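Local coordinates for protein RV1873 (Mycobacterium tuberculosis, PDB 2JEK) that is of unknown function but belongs to the DUF1810 family and folds as a right-handed superhelix of short helices, at residues Met38-Arg46 and Leu53-Ser61; Leu78-Gln89 and Asp121-Tyr129. One frame throughout, in Å; residues are numbered along the deposited sequence.

Interaction 1: Met38-Arg46 and Leu53-Ser61; sequences MWFVFPQLR and LAVRYGISS
Arg46 reaches across to the end of helix 52-56. Its CB lies 3.5 Å from Ile59 O, the carbonyl that also takes the Arg46 backbone N-H; CG and CD then run on toward Val55, where CD brushes CG1. With the chain extended at first (chi1 179°) and bent at chi3 (-71°), the guanidinium turns side-on to the helix end. NE donates to Val55 O at 2.8 Å and NH2 to the same oxygen at 3.1 Å, Val55 O lying in the guanidinium plane, while Gly58 O lies over one face. NH2 also bonds weakly to Arg56 O, and NH1 packs 3.8 Å from Ser60 CB. Val55 O also accepts from Gly58 N, so three donors grip it.

Ile59 N to Gln44 O, 2.8 Å, completes a single beta bridge between Leu45 and Ile59, which with Arg46 ties together the loops after helices 38-41 and 52-56 in a strandless fold. At the other end, Leu53 CD1 sits over Trp39's six-membered ring, 3.6 Å from its centroid, and the edge of Phe40 meets the face of Tyr57 in a T-shaped pair (planes at 62°). Water 1 joins Trp39 O, Gln44 N and Tyr57 O. Helix 11-17 packs on Phe40 and Tyr57, its Arg12 binding Arg56 O and Gly58 O, whereas helix 62-70 packs against Pro43 and Ile59.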
loop_
_atom_site.group_PDB
_atom_site.type_symbol
_atom_site.label_atom_id
_atom_site.label_comp_id
_atom_site.label_asym_id
_atom_site.label_seq_id
_atom_site.Cartn_x
_atom_site.Cartn_y
_atom_site.Cartn_z
ATOM N N MET A 38 0.724 8.532 2.425
ATOM C CA MET A 38 1.091 7.303 1.728
ATOM C C MET A 38 1.568 6.179 2.652
ATOM O O MET A 38 1.183 5.023 2.491
ATOM C CB MET A 38 2.137 7.560 0.638
ATOM C CG MET A 38 2.183 6.471 -0.413
ATOM S SD MET A 38 0.674 6.436 -1.394
ATOM C CE MET A 38 1.067 5.111 -2.543
ATOM N N TRP A 39 2.425 6.519 3.612
ATOM C CA TRP A 39 3.141 5.530 4.412
ATOM C C TRP A 39 2.216 4.594 5.163
ATOM O O TRP A 39 2.556 3.430 5.384
ATOM C CB TRP A 39 4.110 6.181 5.411
ATOM C CG TRP A 39 4.774 7.430 4.918
ATOM C CD1 TRP A 39 6.008 7.540 4.322
ATOM C CD2 TRP A 39 4.242 8.756 4.990
ATOM N NE1 TRP A 39 6.258 8.854 4.014
ATOM C CE2 TRP A 39 5.196 9.620 4.411
ATOM C CE3 TRP A 39 3.050 9.299 5.486
ATOM C CZ2 TRP A 39 4.991 11.002 4.316
ATOM C CZ3 TRP A 39 2.845 10.674 5.388
ATOM C CH2 TRP A 39 3.814 11.507 4.807
ATOM N N PHE A 40 1.051 5.102 5.559
ATOM C CA PHE A 40 0.165 4.339 6.434
ATOM C C PHE A 40 -1.179 3.981 5.782
ATOM O O PHE A 40 -2.061 3.442 6.441
ATOM C CB PHE A 40 0.003 5.031 7.801
ATOM C CG PHE A 40 -0.397 6.475 7.725
ATOM C CD1 PHE A 40 -1.716 6.839 7.452
ATOM C CD2 PHE A 40 0.548 7.481 7.933
ATOM C CE1 PHE A 40 -2.091 8.173 7.392
ATOM C CE2 PHE A 40 0.177 8.826 7.891
ATOM C CZ PHE A 40 -1.147 9.165 7.609
ATOM N N VAL A 41 -1.305 4.275 4.482
ATOM C CA VAL A 41 -2.464 3.864 3.664
ATOM C C VAL A 41 -2.069 2.726 2.697
ATOM O O VAL A 41 -2.826 1.766 2.531
ATOM C CB VAL A 41 -3.060 5.070 2.884
ATOM C CG1 VAL A 41 -4.121 4.626 1.859
ATOM C CG2 VAL A 41 -3.665 6.068 3.860
ATOM N N PHE A 42 -0.891 2.850 2.067
ATOM C CA PHE A 42 -0.361 1.803 1.206
ATOM C C PHE A 42 0.999 1.416 1.768
ATOM O O PHE A 42 2.042 1.840 1.257
ATOM C CB PHE A 42 -0.232 2.312 -0.239
ATOM C CG PHE A 42 -1.544 2.438 -0.959
ATOM C CD1 PHE A 42 -2.262 1.302 -1.336
ATOM C CD2 PHE A 42 -2.052 3.688 -1.277
ATOM C CE1 PHE A 42 -3.464 1.414 -2.025
ATOM C CE2 PHE A 42 -3.262 3.802 -1.980
ATOM C CZ PHE A 42 -3.964 2.672 -2.347
ATOM N N PRO A 43 0.996 0.614 2.843
ATOM C CA PRO A 43 2.261 0.367 3.519
ATOM C C PRO A 43 3.241 -0.452 2.699
ATOM O O PRO A 43 2.844 -1.289 1.879
ATOM C CB PRO A 43 1.840 -0.408 4.777
ATOM C CG PRO A 43 0.368 -0.063 4.951
ATOM C CD PRO A 43 -0.126 -0.037 3.540
ATOM N N GLN A 44 4.526 -0.203 2.934
ATOM C CA GLN A 44 5.595 -0.922 2.255
ATOM C C GLN A 44 6.574 -1.468 3.294
ATOM O O GLN A 44 6.544 -1.076 4.463
ATOM C CB GLN A 44 6.325 0.003 1.278
ATOM C CG GLN A 44 7.114 1.122 1.962
ATOM C CD GLN A 44 7.814 2.032 0.990
ATOM O OE1 GLN A 44 8.853 2.609 1.300
ATOM N NE2 GLN A 44 7.246 2.175 -0.192
ATOM N N LEU A 45 7.463 -2.362 2.860
ATOM C CA LEU A 45 8.430 -2.946 3.778
ATOM C C LEU A 45 9.337 -1.907 4.396
ATOM O O LEU A 45 9.808 -0.985 3.729
ATOM C CB LEU A 45 9.305 -3.997 3.099
ATOM C CG LEU A 45 8.691 -5.379 2.898
ATOM C CD1 LEU A 45 9.698 -6.279 2.178
ATOM C CD2 LEU A 45 8.269 -6.010 4.209
ATOM N N ARG A 46 9.591 -2.075 5.688
ATOM C CA ARG A 46 10.561 -1.267 6.390
ATOM C C ARG A 46 11.921 -1.528 5.743
ATOM O O ARG A 46 12.209 -2.652 5.331
ATOM C CB ARG A 46 10.577 -1.668 7.864
ATOM C CG ARG A 46 11.585 -0.909 8.710
ATOM C CD ARG A 46 11.339 -1.169 10.186
ATOM N NE ARG A 46 10.111 -0.529 10.664
ATOM C CZ ARG A 46 9.291 -1.056 11.570
ATOM N NH1 ARG A 46 9.546 -2.256 12.089
ATOM N NH2 ARG A 46 8.207 -0.391 11.951
ATOM N N LEU A 53 9.239 8.706 9.306
ATOM C CA LEU A 53 7.879 8.293 8.906
ATOM C C LEU A 53 7.856 6.983 8.142
ATOM O O LEU A 53 7.059 6.091 8.444
ATOM C CB LEU A 53 7.188 9.359 8.039
ATOM C CG LEU A 53 6.450 10.495 8.741
ATOM C CD1 LEU A 53 5.874 11.441 7.713
ATOM C CD2 LEU A 53 5.357 9.961 9.646
ATOM N N ALA A 54 8.698 6.882 7.124
ATOM C CA ALA A 54 8.797 5.658 6.352
ATOM C C ALA A 54 9.192 4.473 7.237
ATOM O O ALA A 54 8.658 3.371 7.086
ATOM C CB ALA A 54 9.772 5.825 5.213
ATOM N N VAL A 55 10.106 4.693 8.181
ATOM C CA VAL A 55 10.542 3.611 9.064
ATOM C C VAL A 55 9.427 3.204 10.038
ATOM O O VAL A 55 9.097 2.025 10.151
ATOM C CB VAL A 55 11.846 3.971 9.820
ATOM C CG1 VAL A 55 12.245 2.860 10.781
ATOM C CG2 VAL A 55 12.980 4.213 8.813
ATOM N N ARG A 56 8.838 4.187 10.708
ATOM C CA ARG A 56 7.749 3.963 11.672
ATOM C C ARG A 56 6.618 3.137 11.071
ATOM O O ARG A 56 6.143 2.170 11.679
ATOM C CB ARG A 56 7.225 5.331 12.116
ATOM C CG ARG A 56 6.204 5.354 13.215
ATOM C CD ARG A 56 6.015 6.799 13.679
ATOM N NE ARG A 56 7.304 7.442 13.957
ATOM C CZ ARG A 56 7.702 8.614 13.467
ATOM N NH1 ARG A 56 6.922 9.342 12.682
ATOM N NH2 ARG A 56 8.899 9.075 13.781
ATOM N N TYR A 57 6.191 3.525 9.875
ATOM C CA TYR A 57 5.040 2.902 9.214
ATOM C C TYR A 57 5.431 1.781 8.265
ATOM O O TYR A 57 4.578 1.206 7.585
ATOM C CB TYR A 57 4.156 3.966 8.539
ATOM C CG TYR A 57 3.522 4.859 9.585
ATOM C CD1 TYR A 57 2.572 4.344 10.473
ATOM C CD2 TYR A 57 3.889 6.204 9.702
ATOM C CE1 TYR A 57 1.994 5.144 11.467
ATOM C CE2 TYR A 57 3.312 7.017 10.685
ATOM C CZ TYR A 57 2.365 6.474 11.556
ATOM O OH TYR A 57 1.791 7.261 12.528
ATOM N N GLY A 58 6.726 1.465 8.251
ATOM C CA GLY A 58 7.230 0.341 7.477
ATOM C C GLY A 58 6.727 -0.972 8.059
ATOM O O GLY A 58 6.573 -1.118 9.284
ATOM N N ILE A 59 6.445 -1.926 7.173
ATOM C CA ILE A 59 6.020 -3.275 7.569
ATOM C C ILE A 59 7.273 -4.087 7.854
ATOM O O ILE A 59 8.194 -4.100 7.036
ATOM C CB ILE A 59 5.179 -3.917 6.438
ATOM C CG1 ILE A 59 3.895 -3.110 6.211
ATOM C CG2 ILE A 59 4.871 -5.408 6.717
ATOM C CD1 ILE A 59 2.805 -3.315 7.263
ATOM N N SER A 60 7.310 -4.757 9.007
ATOM C CA SER A 60 8.550 -5.399 9.459
ATOM C C SER A 60 8.897 -6.676 8.689
ATOM O O SER A 60 10.070 -7.025 8.543
ATOM C CB SER A 60 8.483 -5.718 10.957
ATOM O OG SER A 60 7.457 -6.650 11.238
ATOM N N SER A 61 7.873 -7.374 8.217
ATOM C CA SER A 61 8.039 -8.729 7.698
ATOM C C SER A 61 6.814 -9.153 6.908
ATOM O O SER A 61 5.756 -8.520 7.001
ATOM C CB SER A 61 8.231 -9.699 8.869
ATOM O OG SER A 61 7.043 -9.775 9.645
HETATM O O HOH W 1 4.810 1.894 5.037
#

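Interaction 2: Leu78-Gln89 and Asp121-Tyr129; sequences LHECTGLVNQVQ and DFVALLAKY. With SO4 (sulfate ion), chain B.
Val85 O is held by two donors from opposite faces of its carbonyl plane: Tyr129 OH of the facing helix, at 2.7 Å, and Val88 N of its own turn. Beside it, Lys128 stretches out fully extended, and its NZ donates to Asn86 O and to Val88 O, each at 2.8 Å, closing over the C-terminal end of helix 74-87. The same ammonium binds O2 of a sulfate, probably from the crystallisation liquor, whose O4 accepts from Gln89 NE2.

Asn86 fits as a knob among Asp121, Ala124, Leu125 and Tyr129. Its ND2 gives a bond of 3.1 Å to Asp121 O, which lies in the amide plane, and OD1 rests against Leu125 CA and CB. Further toward the N-terminal ends, His79 ND1 donates to the syn lone pair of Asp121 OD2 at 2.5 Å, with ring and carboxylate only 9° from coplanar. Water 2 bridges that oxygen to His79 O. Val85 CG1 meets Leu125 CD1 between the polar groups, and Phe122 CE1 approaches Leu78 CG.

The two helix segments run roughly parallel, 29° apart with axes 9.4 Å from each other. The short His79-Asp121 bond and water 2 together fix how ring and carboxylate are turned, and the Lys128 ammonium among carbonyls at the helix C-terminus would be favoured by the partial negative charge there.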
loop_
_atom_site.group_PDB
_atom_site.type_symbol
_atom_site.label_atom_id
_atom_site.label_comp_id
_atom_site.label_asym_id
_atom_site.label_seq_id
_atom_site.Cartn_x
_atom_site.Cartn_y
_atom_site.Cartn_z
ATOM N N LEU A 78 -7.442 -1.540 2.939
ATOM C CA LEU A 78 -6.425 -1.679 1.899
ATOM C C LEU A 78 -7.029 -2.178 0.591
ATOM O O LEU A 78 -6.670 -1.709 -0.492
ATOM C CB LEU A 78 -5.279 -2.578 2.374
ATOM C CG LEU A 78 -4.138 -2.770 1.372
ATOM C CD1 LEU A 78 -3.461 -1.440 1.037
ATOM C CD2 LEU A 78 -3.101 -3.742 1.884
ATOM N N HIS A 79 -7.972 -3.114 0.689
ATOM C CA HIS A 79 -8.662 -3.569 -0.510
ATOM C C HIS A 79 -9.538 -2.453 -1.083
ATOM O O HIS A 79 -9.627 -2.282 -2.309
ATOM C CB HIS A 79 -9.508 -4.804 -0.221
ATOM C CG HIS A 79 -8.705 -6.042 0.027
ATOM N ND1 HIS A 79 -8.083 -6.736 -0.987
ATOM C CD2 HIS A 79 -8.460 -6.735 1.162
ATOM C CE1 HIS A 79 -7.479 -7.799 -0.485
ATOM N NE2 HIS A 79 -7.691 -7.820 0.818
ATOM N N GLU A 80 -10.190 -1.688 -0.204
ATOM C CA GLU A 80 -10.977 -0.545 -0.670
ATOM C C GLU A 80 -10.114 0.433 -1.458
ATOM O O GLU A 80 -10.477 0.855 -2.559
ATOM C CB GLU A 80 -11.648 0.178 0.506
ATOM C CG GLU A 80 -12.152 1.583 0.162
ATOM C CD GLU A 80 -12.993 2.195 1.265
ATOM O OE1 GLU A 80 -12.608 2.073 2.450
ATOM O OE2 GLU A 80 -14.027 2.817 0.937
ATOM N N CYS A 81 -8.951 0.769 -0.906
ATOM C CA CYS A 81 -8.092 1.777 -1.517
ATOM C C CYS A 81 -7.503 1.262 -2.809
ATOM O O CYS A 81 -7.407 1.996 -3.777
ATOM C CB CYS A 81 -6.999 2.187 -0.535
ATOM S SG CYS A 81 -7.611 3.180 0.848
ATOM N N THR A 82 -7.105 -0.004 -2.825
ATOM C CA THR A 82 -6.598 -0.632 -4.048
ATOM C C THR A 82 -7.678 -0.639 -5.135
ATOM O O THR A 82 -7.404 -0.284 -6.285
ATOM C CB THR A 82 -6.127 -2.063 -3.738
ATOM O OG1 THR A 82 -5.087 -1.996 -2.755
ATOM C CG2 THR A 82 -5.601 -2.784 -4.985
ATOM N N GLY A 83 -8.897 -1.027 -4.752
ATOM C CA GLY A 83 -10.022 -1.075 -5.686
ATOM C C GLY A 83 -10.371 0.274 -6.288
ATOM O O GLY A 83 -10.666 0.379 -7.500
ATOM N N LEU A 84 -10.317 1.323 -5.461
ATOM C CA LEU A 84 -10.551 2.691 -5.948
ATOM C C LEU A 84 -9.542 3.098 -7.016
ATOM O O LEU A 84 -9.905 3.704 -8.030
ATOM C CB LEU A 84 -10.548 3.699 -4.790
ATOM C CG LEU A 84 -11.735 3.589 -3.833
ATOM C CD1 LEU A 84 -11.510 4.469 -2.609
ATOM C CD2 LEU A 84 -13.033 3.955 -4.560
ATOM N N VAL A 85 -8.273 2.751 -6.796
ATOM C CA VAL A 85 -7.237 3.052 -7.779
ATOM C C VAL A 85 -7.495 2.263 -9.065
ATOM O O VAL A 85 -7.399 2.811 -10.164
ATOM C CB VAL A 85 -5.812 2.771 -7.228
ATOM C CG1 VAL A 85 -4.755 3.002 -8.315
ATOM C CG2 VAL A 85 -5.508 3.672 -6.025
ATOM N N ASN A 86 -7.841 0.983 -8.923
ATOM C CA ASN A 86 -8.111 0.135 -10.095
ATOM C C ASN A 86 -9.261 0.645 -10.957
ATOM O O ASN A 86 -9.271 0.413 -12.157
ATOM C CB ASN A 86 -8.356 -1.312 -9.690
ATOM C CG ASN A 86 -7.076 -2.040 -9.350
ATOM O OD1 ASN A 86 -6.002 -1.669 -9.808
ATOM N ND2 ASN A 86 -7.194 -3.103 -8.575
ATOM N N GLN A 87 -10.179 1.382 -10.335
ATOM C CA GLN A 87 -11.395 1.917 -10.964
ATOM C C GLN A 87 -11.164 3.184 -11.798
ATOM O O GLN A 87 -11.977 3.512 -12.673
ATOM C CB GLN A 87 -12.414 2.198 -9.854
ATOM C CG GLN A 87 -13.821 2.493 -10.295
ATOM C CD GLN A 87 -14.750 2.671 -9.116
ATOM O OE1 GLN A 87 -14.538 3.535 -8.259
ATOM N NE2 GLN A 87 -15.783 1.854 -9.062
ATOM N N VAL A 88 -10.076 3.902 -11.525
ATOM C CA VAL A 88 -9.762 5.139 -12.246
ATOM C C VAL A 88 -9.497 4.839 -13.726
ATOM O O VAL A 88 -8.803 3.876 -14.056
ATOM C CB VAL A 88 -8.546 5.868 -11.620
ATOM C CG1 VAL A 88 -8.235 7.160 -12.370
ATOM C CG2 VAL A 88 -8.804 6.197 -10.155
ATOM N N GLN A 89 -10.086 5.647 -14.611
ATOM C CA GLN A 89 -9.931 5.452 -16.052
ATOM C C GLN A 89 -9.184 6.597 -16.703
ATOM O O GLN A 89 -9.378 7.759 -16.339
ATOM C CB GLN A 89 -11.297 5.330 -16.738
ATOM C CG GLN A 89 -12.128 4.175 -16.259
ATOM C CD GLN A 89 -11.502 2.826 -16.560
ATOM O OE1 GLN A 89 -10.931 2.609 -17.634
ATOM N NE2 GLN A 89 -11.608 1.905 -15.607
ATOM N N ASP A 121 -6.741 -8.135 -6.430
ATOM C CA ASP A 121 -6.769 -6.686 -6.603
ATOM C C ASP A 121 -5.364 -6.069 -6.633
ATOM O O ASP A 121 -5.121 -5.148 -7.414
ATOM C CB ASP A 121 -7.680 -5.983 -5.594
ATOM C CG ASP A 121 -7.416 -6.384 -4.165
ATOM O OD1 ASP A 121 -6.656 -7.340 -3.896
ATOM O OD2 ASP A 121 -8.014 -5.730 -3.278
ATOM N N PHE A 122 -4.456 -6.588 -5.813
ATOM C CA PHE A 122 -3.080 -6.088 -5.781
ATOM C C PHE A 122 -2.396 -6.382 -7.106
ATOM O O PHE A 122 -1.758 -5.510 -7.689
ATOM C CB PHE A 122 -2.289 -6.709 -4.619
ATOM C CG PHE A 122 -2.995 -6.636 -3.274
ATOM C CD1 PHE A 122 -3.532 -5.433 -2.815
ATOM C CD2 PHE A 122 -3.113 -7.769 -2.471
ATOM C CE1 PHE A 122 -4.191 -5.347 -1.584
ATOM C CE2 PHE A 122 -3.769 -7.695 -1.231
ATOM C CZ PHE A 122 -4.306 -6.478 -0.795
ATOM N N VAL A 123 -2.554 -7.610 -7.586
ATOM C CA VAL A 123 -1.936 -8.023 -8.840
ATOM C C VAL A 123 -2.581 -7.296 -10.016
ATOM O O VAL A 123 -1.883 -6.892 -10.948
ATOM C CB VAL A 123 -1.977 -9.557 -9.021
ATOM C CG1 VAL A 123 -1.241 -9.941 -10.289
ATOM C CG2 VAL A 123 -1.308 -10.232 -7.844
ATOM N N ALA A 124 -3.894 -7.094 -9.962
ATOM C CA ALA A 124 -4.598 -6.334 -10.998
ATOM C C ALA A 124 -4.049 -4.914 -11.112
ATOM O O ALA A 124 -3.908 -4.381 -12.221
ATOM C CB ALA A 124 -6.096 -6.302 -10.738
ATOM N N LEU A 125 -3.733 -4.298 -9.971
ATOM C CA LEU A 125 -3.199 -2.931 -9.990
ATOM C C LEU A 125 -1.826 -2.942 -10.675
ATOM O O LEU A 125 -1.546 -2.104 -11.545
ATOM C CB LEU A 125 -3.142 -2.332 -8.577
ATOM C CG LEU A 125 -3.045 -0.800 -8.502
ATOM C CD1 LEU A 125 -3.594 -0.321 -7.171
ATOM C CD2 LEU A 125 -1.604 -0.309 -8.686
ATOM N N LEU A 126 -0.977 -3.897 -10.307
ATOM C CA LEU A 126 0.337 -4.023 -10.951
ATOM C C LEU A 126 0.217 -4.271 -12.454
ATOM O O LEU A 126 0.981 -3.713 -13.257
ATOM C CB LEU A 126 1.172 -5.121 -10.282
ATOM C CG LEU A 126 1.610 -4.818 -8.839
ATOM C CD1 LEU A 126 2.228 -6.032 -8.158
ATOM C CD2 LEU A 126 2.578 -3.628 -8.761
ATOM N N ALA A 127 -0.764 -5.091 -12.839
ATOM C CA ALA A 127 -0.981 -5.408 -14.254
ATOM C C ALA A 127 -1.439 -4.172 -15.023
ATOM O O ALA A 127 -0.976 -3.912 -16.137
ATOM C CB ALA A 127 -2.000 -6.538 -14.391
ATOM N N LYS A 128 -2.346 -3.404 -14.431
ATOM C CA LYS A 128 -2.944 -2.265 -15.124
ATOM C C LYS A 128 -1.976 -1.097 -15.246
ATOM O O LYS A 128 -1.909 -0.420 -16.287
ATOM C CB LYS A 128 -4.220 -1.802 -14.404
ATOM C CG LYS A 128 -4.862 -0.579 -15.056
ATOM C CD LYS A 128 -6.254 -0.333 -14.529
ATOM C CE LYS A 128 -6.819 0.985 -15.047
ATOM N NZ LYS A 128 -8.235 1.179 -14.640
ATOM N N TYR A 129 -1.227 -0.856 -14.176
ATOM C CA TYR A 129 -0.476 0.390 -14.046
ATOM C C TYR A 129 1.043 0.271 -14.118
ATOM O O TYR A 129 1.721 1.289 -14.325
ATOM C CB TYR A 129 -0.834 1.062 -12.729
ATOM C CG TYR A 129 -2.214 1.625 -12.689
ATOM C CD1 TYR A 129 -2.528 2.790 -13.397
ATOM C CD2 TYR A 129 -3.203 1.032 -11.902
ATOM C CE1 TYR A 129 -3.793 3.331 -13.347
ATOM C CE2 TYR A 129 -4.485 1.568 -11.841
ATOM C CZ TYR A 129 -4.777 2.721 -12.569
ATOM O OH TYR A 129 -6.031 3.254 -12.493
HETATM S S SO4 B . -10.329 -1.289 -16.191
HETATM O O1 SO4 B . -11.378 -1.521 -17.183
HETATM O O2 SO4 B . -9.279 -0.452 -16.762
HETATM O O3 SO4 B . -9.784 -2.561 -15.727
HETATM O O4 SO4 B . -10.931 -0.565 -15.068
HETATM O O HOH W 2 -10.228 -4.395 -3.968
#

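From the N terminus, helices 11-17 and 21-29 come first, and interaction 1 then closes a short loop, with six residues between its segments. The chain continues through helix 62-70 before interaction 2 opens on helix 74-87; this second contact spans 31 residues, including helices 93-96 and 101-115, and closes on helix 120-129. The two loops follow in series, neither enclosing the other, and their centres lie about 19 Å apart on opposite sides of the chain's centre. They nevertheless touch: Phe42 packs against Leu78, Cys81 and Thr82, with Phe42 CZ 3.6 Å from Cys81 CB. Helix 101-115 also packs on both, meeting Phe42 and Gln44 as well as Leu78, Thr82 and Phe122.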